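Local coordinates for Phikz039 (Pseudomonas phage phikz, PDB 3ZBQ), which belongs to the tubulin/FtsZ family as a phage tubulin-like protein (PhuZ) and holds guanosine-5'-diphosphate in a nucleotide pocket in this model, at residues Ala15-Gly20 against Tyr32-Val37; Thr7-Cys12 against Ile99-Met104; Val226-Gln231 against Asp274-Val279. All blocks are in the same frame, centred on the assembly; numbering follows the deposited sequence.

How the contacts relate
Contacts 1 and 2 lie in the nucleotide-binding half, with centres about 9 Å apart. Strand 7-12 of contact 2 runs straight on into helix 13-23 of contact 1 and lies beside strand 30-34 in the sheet. Phe11 of contact 2 packs against Gly16, Gly20 and Tyr32 of contact 1. Both contacts also touch GDP. In sequence, contact 1 falls between the two strands of contact 2. Contact 3 comes later in the chain. Its strand 222-227 follows 163-168 across the sheet as traced in this chain. Its centre is about 29 Å from that of contact 1 and 22 Å from that of contact 2. Contacts 1 and 2 thus sit at the nucleotide pocket, and contact 3 well away from it in the C-terminal domain.

Contact 1. Residues Ala15-Gly20 against Tyr32-Val37; sequences AGFRIG and YIDTSV. With GDP (guanosine-5'-diphosphate), chain B.
Thr35 N gives a 2.6 Å bond to OD1 of Asp34, whose CB packs on Phe17. Asp34 OD1 is met on the anti side and out of the carboxylate plane. Its OD2 is bonded by Asn39 ND2. The contact belongs to the first beta-alpha-beta unit of the tubulin-like nucleotide-binding fold, where helix 13-23 packs against strand 30-34. The Phe17 ring is wedged between two strand side chains. Tyr32 turns its edge to one face in a T-shaped stack, with centroids 5.0 Å apart and planes at 70°. Asp34 OD2 sits over the centre of the opposite face of the Phe17 ring, 4.0 Å above the plane. With chi1 at -157° the carboxylate of Asp34 swings away from its own N and over the ring. Ile33 O approaches the ring edge, 3.5 Å from Phe17 CE1. Gly20, without a side chain, brings the helix backbone close to the Tyr32 ring. The helix also meets the nucleotide. Ala15 N donates to GDP O2A at 2.9 Å. Arg18 bends its chain so that NH1 bonds two groups, GDP O1A at 2.9 Å and base atom N7 at 2.9 Å.

Contact 2. Residues Thr7-Cys12 against Ile99-Met104; sequences TRIYFC and IVVYSM. With GDP (guanosine-5'-diphosphate), chain B.
This is a parallel beta pair in the sheet of the tubulin-like nucleotide-binding domain. Strand 7-12 lies between strands 30-34 and 97-103. The register runs Ile9-Ile99, Tyr10-Val100, Phe11-Val101. Four nearly straight backbone bonds join the strands: Ile99 N to Arg8 O, Tyr10 N to Ile99 O (2.7 Å), Val101 N to Tyr10 O and Cys12 N to Val101 O. Ile9, Phe11, Ile99 and Val101 share one face. There the Phe11 ring lies alongside Val101, its CD1 3.7 Å from Val101 CB. Ile9 CG2 lies over one face of that ring, toward the rim, and also meets Val101 CG2 at 4.1 Å. Tyr10 and Val100 project from the other face, where helix 109-122 covers Tyr10 and Cys12. With CG1 anti to N (chi1 -170°), Val100 directs CG1 to Cys12 SG (4.0 Å) and CG2 to Tyr10 CD1. The Tyr10 hydroxyl bonds Phe92 O. At the C-terminal end Ser103 touches GDP directly, and Cys12 O is linked to it through a water. That water lies among Cys12 O (2.8 Å), Ser103 N and GDP O2B, and accepts from Ser103 N. Ser103 OG donates to GDP O2A at 2.8 Å.

Contact 3. Residues Val226-Gln231 against Asp274-Val279; sequences VCFDRQ and DQMHFV
In the C-terminal domain of this tubulin-like protein, the end of strand 222-227 pairs antiparallel with strand 275-281 and then turns into helix 230-234. Cys227 and His277 form a hydrogen-bonded pair. Cys227 N gives a nearly straight bond to His277 O (2.8 Å, 172°), and His277 N returns one to Cys227 O (2.9 Å). Val226 and Phe278 are the adjacent non-hydrogen-bonded pair. Both Val226 methyls lie alongside the Phe278 ring, CG1 at CE2 and CG2 at CD2, each 3.9 Å away. Helix 175-192 packs on this Phe278 and on Met276. Further along, Met276 makes a Met-aromatic contact with Phe228. Met276 SD comes obliquely to the ring, 3.9 Å from Phe228 CE1.

The strands then part. Phe228 O and Gln275 O are both acceptors and do not bond. A water fills in instead, donating to Phe228 O at 2.7 Å and accepting from Gln275 N. Asp229 is the N-cap of helix 230-234, and its OD1 bonds Glu232 N.

On the opposite side of strand 275-281 from Met276, Gln275 and His277 lie next to this helix start. Gln275 CG sits between its N and carbonyl carbon (chi1 55°), and the chain beyond is extended. This carries Gln275 NE2 to Arg230 CB, 3.4 Å away. The same NE2 donates to His277 NE2 within the imidazole plane, while Gln275 OE1 bonds Arg251. His277 NE2 therefore acts as an acceptor, which is consistent with a neutral ring protonated at ND1, the atom bonded to Ser244 OG. The ring edge faces the turn, with His277 CD2 3.5 Å from Asp229 O.

Contact 1. Residues Ala15-Gly20 against Tyr32-Val37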
loop_
_atom_site.group_PDB
_atom_site.type_symbol
_atom_site.label_atom_id
_atom_site.label_comp_id
_atom_site.label_asym_id
_atom_site.label_seq_id
_atom_site.Cartn_x
_atom_site.Cartn_y
_atom_site.Cartn_z
ATOM N N ALA A 15 -5.526 -7.945 4.451
ATOM C CA ALA A 15 -5.970 -6.581 4.678
ATOM C C ALA A 15 -6.609 -6.048 3.403
ATOM O O ALA A 15 -7.612 -5.350 3.461
ATOM C CB ALA A 15 -4.814 -5.689 5.111
ATOM N N GLY A 16 -6.028 -6.395 2.261
ATOM C CA GLY A 16 -6.543 -5.950 0.970
ATOM C C GLY A 16 -7.922 -6.529 0.726
ATOM O O GLY A 16 -8.826 -5.819 0.298
ATOM N N PHE A 17 -8.090 -7.819 1.020
ATOM C CA PHE A 17 -9.395 -8.470 0.884
ATOM C C PHE A 17 -10.467 -7.836 1.775
ATOM O O PHE A 17 -11.611 -7.660 1.354
ATOM C CB PHE A 17 -9.282 -9.971 1.205
ATOM C CG PHE A 17 -8.869 -10.820 0.022
ATOM C CD1 PHE A 17 -7.766 -10.469 -0.762
ATOM C CD2 PHE A 17 -9.578 -11.971 -0.295
ATOM C CE1 PHE A 17 -7.383 -11.264 -1.850
ATOM C CE2 PHE A 17 -9.209 -12.764 -1.369
ATOM C CZ PHE A 17 -8.106 -12.422 -2.144
ATOM N N ARG A 18 -10.100 -7.519 3.014
ATOM C CA ARG A 18 -11.047 -6.945 3.967
ATOM C C ARG A 18 -11.453 -5.529 3.574
ATOM O O ARG A 18 -12.631 -5.170 3.641
ATOM C CB ARG A 18 -10.471 -6.980 5.386
ATOM C CG ARG A 18 -10.500 -8.385 6.004
ATOM C CD ARG A 18 -9.311 -8.649 6.931
ATOM N NE ARG A 18 -8.872 -10.049 6.870
ATOM C CZ ARG A 18 -7.615 -10.446 7.059
ATOM N NH1 ARG A 18 -6.671 -9.552 7.342
ATOM N NH2 ARG A 18 -7.303 -11.737 6.976
ATOM N N ILE A 19 -10.476 -4.729 3.168
ATOM C CA ILE A 19 -10.769 -3.385 2.680
ATOM C C ILE A 19 -11.656 -3.467 1.432
ATOM O O ILE A 19 -12.620 -2.712 1.285
ATOM C CB ILE A 19 -9.483 -2.621 2.349
ATOM C CG1 ILE A 19 -8.669 -2.342 3.620
ATOM C CG2 ILE A 19 -9.812 -1.332 1.595
ATOM C CD1 ILE A 19 -9.413 -1.515 4.655
ATOM N N GLY A 20 -11.334 -4.399 0.541
ATOM C CA GLY A 20 -12.098 -4.571 -0.688
ATOM C C GLY A 20 -13.540 -4.965 -0.421
ATOM O O GLY A 20 -14.453 -4.526 -1.103
ATOM N N TYR A 32 -8.678 -9.232 -6.810
ATOM C CA TYR A 32 -8.157 -9.726 -5.544
ATOM C C TYR A 32 -7.102 -10.794 -5.772
ATOM O O TYR A 32 -7.312 -11.725 -6.549
ATOM C CB TYR A 32 -9.273 -10.371 -4.737
ATOM C CG TYR A 32 -10.381 -9.456 -4.287
ATOM C CD1 TYR A 32 -11.463 -9.176 -5.120
ATOM C CD2 TYR A 32 -10.377 -8.919 -3.009
ATOM C CE1 TYR A 32 -12.501 -8.361 -4.691
ATOM C CE2 TYR A 32 -11.405 -8.094 -2.577
ATOM C CZ TYR A 32 -12.460 -7.826 -3.421
ATOM O OH TYR A 32 -13.483 -7.021 -2.986
ATOM N N ILE A 33 -5.973 -10.662 -5.085
ATOM C CA ILE A 33 -4.883 -11.620 -5.207
ATOM C C ILE A 33 -4.384 -11.990 -3.817
ATOM O O ILE A 33 -4.047 -11.121 -3.015
ATOM C CB ILE A 33 -3.694 -11.056 -6.031
ATOM C CG1 ILE A 33 -4.172 -10.404 -7.334
ATOM C CG2 ILE A 33 -2.681 -12.157 -6.337
ATOM C CD1 ILE A 33 -4.498 -8.947 -7.185
ATOM N N ASP A 34 -4.332 -13.284 -3.531
ATOM C CA ASP A 34 -3.897 -13.742 -2.214
ATOM C C ASP A 34 -3.277 -15.123 -2.325
ATOM O O ASP A 34 -3.234 -15.719 -3.408
ATOM C CB ASP A 34 -5.088 -13.790 -1.256
ATOM C CG ASP A 34 -4.681 -13.695 0.208
ATOM O OD1 ASP A 34 -3.474 -13.839 0.527
ATOM O OD2 ASP A 34 -5.584 -13.469 1.044
ATOM N N THR A 35 -2.798 -15.625 -1.194
ATOM C CA THR A 35 -2.241 -16.975 -1.095
ATOM C C THR A 35 -3.123 -17.829 -0.190
ATOM O O THR A 35 -2.694 -18.854 0.347
ATOM C CB THR A 35 -0.826 -16.938 -0.504
ATOM O OG1 THR A 35 -0.889 -16.315 0.783
ATOM C CG2 THR A 35 0.115 -16.120 -1.406
ATOM N N SER A 36 -4.369 -17.405 -0.024
ATOM C CA SER A 36 -5.247 -18.000 0.979
ATOM C C SER A 36 -6.693 -17.995 0.493
ATOM O O SER A 36 -7.174 -16.974 -0.001
ATOM C CB SER A 36 -5.121 -17.205 2.282
ATOM O OG SER A 36 -6.228 -17.403 3.144
ATOM N N VAL A 37 -7.380 -19.134 0.610
ATOM C CA VAL A 37 -8.802 -19.192 0.250
ATOM C C VAL A 37 -9.672 -18.731 1.411
ATOM O O VAL A 37 -10.820 -18.341 1.221
ATOM C CB VAL A 37 -9.240 -20.596 -0.224
ATOM C CG1 VAL A 37 -8.402 -21.029 -1.401
ATOM C CG2 VAL A 37 -9.119 -21.612 0.908
HETATM P PB GDP B . -1.254 -10.941 4.587
HETATM O O1B GDP B . -2.482 -11.726 4.202
HETATM O O2B GDP B . -1.020 -9.808 3.608
HETATM O O3B GDP B . -0.031 -11.820 4.677
HETATM O O3A GDP B . -1.425 -10.278 6.043
HETATM P PA GDP B . -2.729 -9.511 6.589
HETATM O O1A GDP B . -3.990 -10.336 6.684
HETATM O O2A GDP B . -2.959 -8.248 5.787
HETATM O "O5'" GDP B . -2.273 -9.125 8.068
HETATM C "C5'" GDP B . -1.073 -8.400 8.308
HETATM C "C4'" GDP B . -1.371 -7.251 9.268
HETATM O "O4'" GDP B . -2.198 -6.288 8.614
HETATM C "C3'" GDP B . -2.155 -7.662 10.500
HETATM O "O3'" GDP B . -1.259 -8.095 11.537
HETATM C "C2'" GDP B . -2.886 -6.394 10.868
HETATM O "O2'" GDP B . -2.010 -5.534 11.598
HETATM C "C1'" GDP B . -3.099 -5.692 9.545
HETATM N N9 GDP B . -4.462 -5.901 9.011
HETATM C C8 GDP B . -4.990 -7.024 8.488
HETATM N N7 GDP B . -6.267 -6.815 8.084
HETATM C C5 GDP B . -6.568 -5.524 8.333
HETATM C C6 GDP B . -7.738 -4.633 8.157
HETATM O O6 GDP B . -8.802 -5.052 7.635
HETATM N N1 GDP B . -7.605 -3.356 8.558
HETATM C C2 GDP B . -6.472 -2.876 9.115
HETATM N N2 GDP B . -6.407 -1.581 9.513
HETATM N N3 GDP B . -5.371 -3.633 9.304
HETATM C C4 GDP B . -5.369 -4.934 8.941
#

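Contact 2. Residues Thr7-Cys12 against Ile99-Met104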
loop_
_atom_site.group_PDB
_atom_site.type_symbol
_atom_site.label_atom_id
_atom_site.label_comp_id
_atom_site.label_asym_id
_atom_site.label_seq_id
_atom_site.Cartn_x
_atom_site.Cartn_y
_atom_site.Cartn_z
ATOM N N THR A 7 -9.727 2.964 -13.859
ATOM C CA THR A 7 -8.981 2.682 -12.645
ATOM C C THR A 7 -9.113 1.201 -12.305
ATOM O O THR A 7 -10.230 0.706 -12.138
ATOM C CB THR A 7 -9.520 3.497 -11.451
ATOM O OG1 THR A 7 -9.442 4.903 -11.740
ATOM C CG2 THR A 7 -8.724 3.186 -10.195
ATOM N N ARG A 8 -7.983 0.498 -12.237
ATOM C CA ARG A 8 -7.962 -0.875 -11.730
ATOM C C ARG A 8 -7.500 -0.840 -10.284
ATOM O O ARG A 8 -6.476 -0.226 -9.959
ATOM C CB ARG A 8 -7.005 -1.760 -12.552
ATOM C CG ARG A 8 -6.983 -3.255 -12.145
ATOM C CD ARG A 8 -8.197 -4.017 -12.684
ATOM N NE ARG A 8 -8.172 -4.117 -14.143
ATOM C CZ ARG A 8 -9.215 -4.471 -14.889
ATOM N NH1 ARG A 8 -10.371 -4.757 -14.316
ATOM N NH2 ARG A 8 -9.104 -4.525 -16.214
ATOM N N ILE A 9 -8.240 -1.500 -9.404
ATOM C CA ILE A 9 -7.801 -1.593 -8.023
ATOM C C ILE A 9 -7.414 -3.035 -7.725
ATOM O O ILE A 9 -8.186 -3.953 -8.001
ATOM C CB ILE A 9 -8.890 -1.127 -7.052
ATOM C CG1 ILE A 9 -9.421 0.258 -7.476
ATOM C CG2 ILE A 9 -8.342 -1.111 -5.641
ATOM C CD1 ILE A 9 -10.473 0.856 -6.514
ATOM N N TYR A 10 -6.205 -3.219 -7.200
ATOM C CA TYR A 10 -5.693 -4.544 -6.842
ATOM C C TYR A 10 -5.679 -4.680 -5.326
ATOM O O TYR A 10 -4.875 -4.020 -4.645
ATOM C CB TYR A 10 -4.260 -4.728 -7.369
ATOM C CG TYR A 10 -4.099 -4.613 -8.876
ATOM C CD1 TYR A 10 -3.960 -3.375 -9.487
ATOM C CD2 TYR A 10 -4.044 -5.749 -9.674
ATOM C CE1 TYR A 10 -3.792 -3.269 -10.865
ATOM C CE2 TYR A 10 -3.881 -5.654 -11.047
ATOM C CZ TYR A 10 -3.755 -4.412 -11.634
ATOM O OH TYR A 10 -3.600 -4.324 -13.002
ATOM N N PHE A 11 -6.545 -5.547 -4.798
ATOM C CA PHE A 11 -6.617 -5.797 -3.365
ATOM C C PHE A 11 -5.796 -7.052 -3.067
ATOM O O PHE A 11 -6.114 -8.127 -3.566
ATOM C CB PHE A 11 -8.072 -6.019 -2.927
ATOM C CG PHE A 11 -8.925 -4.771 -2.974
ATOM C CD1 PHE A 11 -8.692 -3.719 -2.090
ATOM C CD2 PHE A 11 -9.959 -4.654 -3.899
ATOM C CE1 PHE A 11 -9.475 -2.568 -2.133
ATOM C CE2 PHE A 11 -10.746 -3.506 -3.949
ATOM C CZ PHE A 11 -10.508 -2.464 -3.072
ATOM N N CYS A 12 -4.739 -6.905 -2.268
ATOM C CA CYS A 12 -3.766 -7.975 -2.074
ATOM C C CYS A 12 -3.627 -8.389 -0.615
ATOM O O CYS A 12 -3.495 -7.541 0.280
ATOM C CB CYS A 12 -2.386 -7.568 -2.610
ATOM S SG CYS A 12 -2.393 -6.894 -4.280
ATOM N N ILE A 99 -4.599 1.335 -8.426
ATOM C CA ILE A 99 -4.505 1.478 -6.989
ATOM C C ILE A 99 -4.264 0.086 -6.431
ATOM O O ILE A 99 -4.977 -0.842 -6.772
ATOM C CB ILE A 99 -5.793 2.079 -6.378
ATOM C CG1 ILE A 99 -6.142 3.403 -7.072
ATOM C CG2 ILE A 99 -5.622 2.302 -4.877
ATOM C CD1 ILE A 99 -7.393 4.080 -6.544
ATOM N N VAL A 100 -3.217 -0.052 -5.632
ATOM C CA VAL A 100 -2.862 -1.339 -5.035
ATOM C C VAL A 100 -2.938 -1.229 -3.509
ATOM O O VAL A 100 -2.327 -0.332 -2.914
ATOM C CB VAL A 100 -1.435 -1.767 -5.468
ATOM C CG1 VAL A 100 -1.143 -3.213 -5.047
ATOM C CG2 VAL A 100 -1.266 -1.632 -6.971
ATOM N N VAL A 101 -3.649 -2.165 -2.870
ATOM C CA VAL A 101 -3.995 -2.055 -1.449
ATOM C C VAL A 101 -3.518 -3.268 -0.674
ATOM O O VAL A 101 -3.827 -4.400 -1.062
ATOM C CB VAL A 101 -5.524 -1.935 -1.256
ATOM C CG1 VAL A 101 -5.874 -1.637 0.186
ATOM C CG2 VAL A 101 -6.086 -0.842 -2.180
ATOM N N TYR A 102 -2.773 -3.038 0.414
ATOM C CA TYR A 102 -2.164 -4.142 1.186
ATOM C C TYR A 102 -1.551 -3.672 2.501
ATOM O O TYR A 102 -1.227 -2.495 2.670
ATOM C CB TYR A 102 -1.069 -4.831 0.351
ATOM C CG TYR A 102 -0.059 -3.858 -0.238
ATOM C CD1 TYR A 102 -0.333 -3.176 -1.417
ATOM C CD2 TYR A 102 1.170 -3.627 0.384
ATOM C CE1 TYR A 102 0.571 -2.286 -1.960
ATOM C CE2 TYR A 102 2.093 -2.737 -0.160
ATOM C CZ TYR A 102 1.783 -2.072 -1.331
ATOM O OH TYR A 102 2.675 -1.174 -1.896
ATOM N N SER A 103 -1.379 -4.602 3.440
ATOM C CA SER A 103 -0.702 -4.283 4.684
ATOM C C SER A 103 0.807 -4.397 4.495
ATOM O O SER A 103 1.278 -5.111 3.611
ATOM C CB SER A 103 -1.141 -5.249 5.779
ATOM O OG SER A 103 -0.799 -6.575 5.423
ATOM N N MET A 104 1.563 -3.712 5.346
ATOM C CA MET A 104 3.016 -3.823 5.336
ATOM C C MET A 104 3.539 -4.898 6.296
ATOM O O MET A 104 4.656 -5.396 6.129
ATOM C CB MET A 104 3.630 -2.477 5.713
ATOM C CG MET A 104 3.336 -1.400 4.696
ATOM S SD MET A 104 3.706 0.262 5.314
ATOM C CE MET A 104 5.487 0.188 5.462
HETATM P PB GDP B . -1.254 -10.941 4.587
HETATM O O1B GDP B . -2.482 -11.726 4.202
HETATM O O2B GDP B . -1.020 -9.808 3.608
HETATM O O3B GDP B . -0.031 -11.820 4.677
HETATM O O3A GDP B . -1.425 -10.278 6.043
HETATM P PA GDP B . -2.729 -9.511 6.589
HETATM O O1A GDP B . -3.990 -10.336 6.684
HETATM O O2A GDP B . -2.959 -8.248 5.787
HETATM O "O5'" GDP B . -2.273 -9.125 8.068
HETATM C "C5'" GDP B . -1.073 -8.400 8.308
HETATM C "C4'" GDP B . -1.371 -7.251 9.268
HETATM O "O4'" GDP B . -2.198 -6.288 8.614
HETATM C "C3'" GDP B . -2.155 -7.662 10.500
HETATM O "O3'" GDP B . -1.259 -8.095 11.537
HETATM C "C2'" GDP B . -2.886 -6.394 10.868
HETATM O "O2'" GDP B . -2.010 -5.534 11.598
HETATM C "C1'" GDP B . -3.099 -5.692 9.545
HETATM N N9 GDP B . -4.462 -5.901 9.011
HETATM C C8 GDP B . -4.990 -7.024 8.488
HETATM N N7 GDP B . -6.267 -6.815 8.084
HETATM C C5 GDP B . -6.568 -5.524 8.333
HETATM C C6 GDP B . -7.738 -4.633 8.157
HETATM O O6 GDP B . -8.802 -5.052 7.635
HETATM N N1 GDP B . -7.605 -3.356 8.558
HETATM C C2 GDP B . -6.472 -2.876 9.115
HETATM N N2 GDP B . -6.407 -1.581 9.513
HETATM N N3 GDP B . -5.371 -3.633 9.304
HETATM C C4 GDP B . -5.369 -4.934 8.941
HETATM O O HOH W 1 -2.457 -7.312 2.902
#

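Contact 3. Residues Val226-Gln231 against Asp274-Val279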
loop_
_atom_site.group_PDB
_atom_site.type_symbol
_atom_site.label_atom_id
_atom_site.label_comp_id
_atom_site.label_asym_id
_atom_site.label_seq_id
_atom_site.Cartn_x
_atom_site.Cartn_y
_atom_site.Cartn_z
ATOM N N VAL A 226 -4.092 12.664 1.055
ATOM C CA VAL A 226 -5.408 13.060 0.574
ATOM C C VAL A 226 -6.010 14.069 1.544
ATOM O O VAL A 226 -6.267 13.745 2.702
ATOM C CB VAL A 226 -6.346 11.853 0.396
ATOM C CG1 VAL A 226 -7.720 12.313 -0.101
ATOM C CG2 VAL A 226 -5.745 10.854 -0.586
ATOM N N CYS A 227 -6.206 15.297 1.066
ATOM C CA CYS A 227 -6.627 16.404 1.927
ATOM C C CYS A 227 -8.008 16.895 1.519
ATOM O O CYS A 227 -8.266 17.099 0.334
ATOM C CB CYS A 227 -5.625 17.564 1.829
ATOM S SG CYS A 227 -3.899 17.088 2.131
ATOM N N PHE A 228 -8.888 17.110 2.495
ATOM C CA PHE A 228 -10.283 17.436 2.183
ATOM C C PHE A 228 -10.655 18.913 2.329
ATOM O O PHE A 228 -11.819 19.291 2.144
ATOM C CB PHE A 228 -11.233 16.534 2.963
ATOM C CG PHE A 228 -11.091 15.087 2.608
ATOM C CD1 PHE A 228 -11.677 14.583 1.454
ATOM C CD2 PHE A 228 -10.333 14.236 3.402
ATOM C CE1 PHE A 228 -11.532 13.252 1.111
ATOM C CE2 PHE A 228 -10.180 12.904 3.061
ATOM C CZ PHE A 228 -10.788 12.408 1.923
ATOM N N ASP A 229 -9.658 19.743 2.627
ATOM C CA ASP A 229 -9.814 21.198 2.537
ATOM C C ASP A 229 -8.475 21.899 2.263
ATOM O O ASP A 229 -7.423 21.249 2.233
ATOM C CB ASP A 229 -10.503 21.770 3.785
ATOM C CG ASP A 229 -9.726 21.518 5.067
ATOM O OD1 ASP A 229 -8.490 21.365 5.027
ATOM O OD2 ASP A 229 -10.362 21.489 6.140
ATOM N N ARG A 230 -8.516 23.216 2.067
ATOM C CA ARG A 230 -7.313 23.972 1.733
ATOM C C ARG A 230 -6.273 23.855 2.832
ATOM O O ARG A 230 -5.079 23.665 2.567
ATOM C CB ARG A 230 -7.646 25.455 1.505
ATOM C CG ARG A 230 -6.495 26.262 0.908
ATOM C CD ARG A 230 -6.751 27.778 0.984
ATOM N NE ARG A 230 -6.669 28.277 2.360
ATOM C CZ ARG A 230 -7.714 28.641 3.103
ATOM N NH1 ARG A 230 -8.948 28.582 2.611
ATOM N NH2 ARG A 230 -7.525 29.069 4.346
ATOM N N GLN A 231 -6.739 23.962 4.069
ATOM C CA GLN A 231 -5.859 23.990 5.225
ATOM C C GLN A 231 -5.080 22.684 5.435
ATOM O O GLN A 231 -3.929 22.711 5.876
ATOM C CB GLN A 231 -6.656 24.374 6.478
ATOM C CG GLN A 231 -7.349 25.743 6.373
ATOM C CD GLN A 231 -8.757 25.689 5.762
ATOM O OE1 GLN A 231 -9.122 24.735 5.073
ATOM N NE2 GLN A 231 -9.550 26.726 6.021
ATOM N N ASP A 274 -16.281 21.026 -1.511
ATOM C CA ASP A 274 -15.726 22.282 -1.965
ATOM C C ASP A 274 -14.458 21.988 -2.767
ATOM O O ASP A 274 -14.356 22.321 -3.950
ATOM C CB ASP A 274 -15.430 23.169 -0.756
ATOM C CG ASP A 274 -14.649 24.410 -1.118
ATOM O OD1 ASP A 274 -14.854 24.947 -2.229
ATOM O OD2 ASP A 274 -13.829 24.847 -0.281
ATOM N N GLN A 275 -13.496 21.338 -2.125
ATOM C CA GLN A 275 -12.260 20.993 -2.812
ATOM C C GLN A 275 -11.579 19.759 -2.213
ATOM O O GLN A 275 -11.786 19.425 -1.041
ATOM C CB GLN A 275 -11.313 22.198 -2.816
ATOM C CG GLN A 275 -11.033 22.765 -1.436
ATOM C CD GLN A 275 -10.413 24.137 -1.503
ATOM O OE1 GLN A 275 -11.093 25.124 -1.797
ATOM N NE2 GLN A 275 -9.114 24.213 -1.241
ATOM N N MET A 276 -10.792 19.070 -3.036
ATOM C CA MET A 276 -9.976 17.951 -2.564
ATOM C C MET A 276 -8.584 18.097 -3.149
ATOM O O MET A 276 -8.436 18.500 -4.303
ATOM C CB MET A 276 -10.556 16.605 -3.007
ATOM C CG MET A 276 -11.781 16.138 -2.256
ATOM S SD MET A 276 -12.099 14.387 -2.587
ATOM C CE MET A 276 -12.339 14.395 -4.357
ATOM N N HIS A 277 -7.571 17.759 -2.362
ATOM C CA HIS A 277 -6.195 17.875 -2.814
ATOM C C HIS A 277 -5.454 16.576 -2.611
ATOM O O HIS A 277 -5.593 15.912 -1.583
ATOM C CB HIS A 277 -5.472 18.998 -2.072
ATOM C CG HIS A 277 -6.189 20.306 -2.137
ATOM N ND1 HIS A 277 -6.144 21.119 -3.249
ATOM C CD2 HIS A 277 -7.008 20.920 -1.249
ATOM C CE1 HIS A 277 -6.890 22.190 -3.035
ATOM N NE2 HIS A 277 -7.419 22.096 -1.828
ATOM N N PHE A 278 -4.656 16.215 -3.604
ATOM C CA PHE A 278 -3.924 14.970 -3.547
ATOM C C PHE A 278 -2.468 15.364 -3.618
ATOM O O PHE A 278 -1.950 15.659 -4.691
ATOM C CB PHE A 278 -4.367 14.075 -4.701
ATOM C CG PHE A 278 -5.834 13.730 -4.648
ATOM C CD1 PHE A 278 -6.793 14.625 -5.121
ATOM C CD2 PHE A 278 -6.259 12.525 -4.094
ATOM C CE1 PHE A 278 -8.158 14.319 -5.058
ATOM C CE2 PHE A 278 -7.625 12.217 -4.024
ATOM C CZ PHE A 278 -8.567 13.111 -4.505
ATOM N N VAL A 279 -1.828 15.419 -2.453
ATOM C CA VAL A 279 -0.534 16.080 -2.331
ATOM C C VAL A 279 0.569 15.066 -2.151
ATOM O O VAL A 279 0.553 14.310 -1.186
ATOM C CB VAL A 279 -0.502 17.052 -1.131
ATOM C CG1 VAL A 279 0.806 17.845 -1.134
ATOM C CG2 VAL A 279 -1.687 18.002 -1.186
HETATM O O HOH W 2 -13.250 21.295 0.929
HETATM O O HOH W 3 -11.085 24.686 1.812
#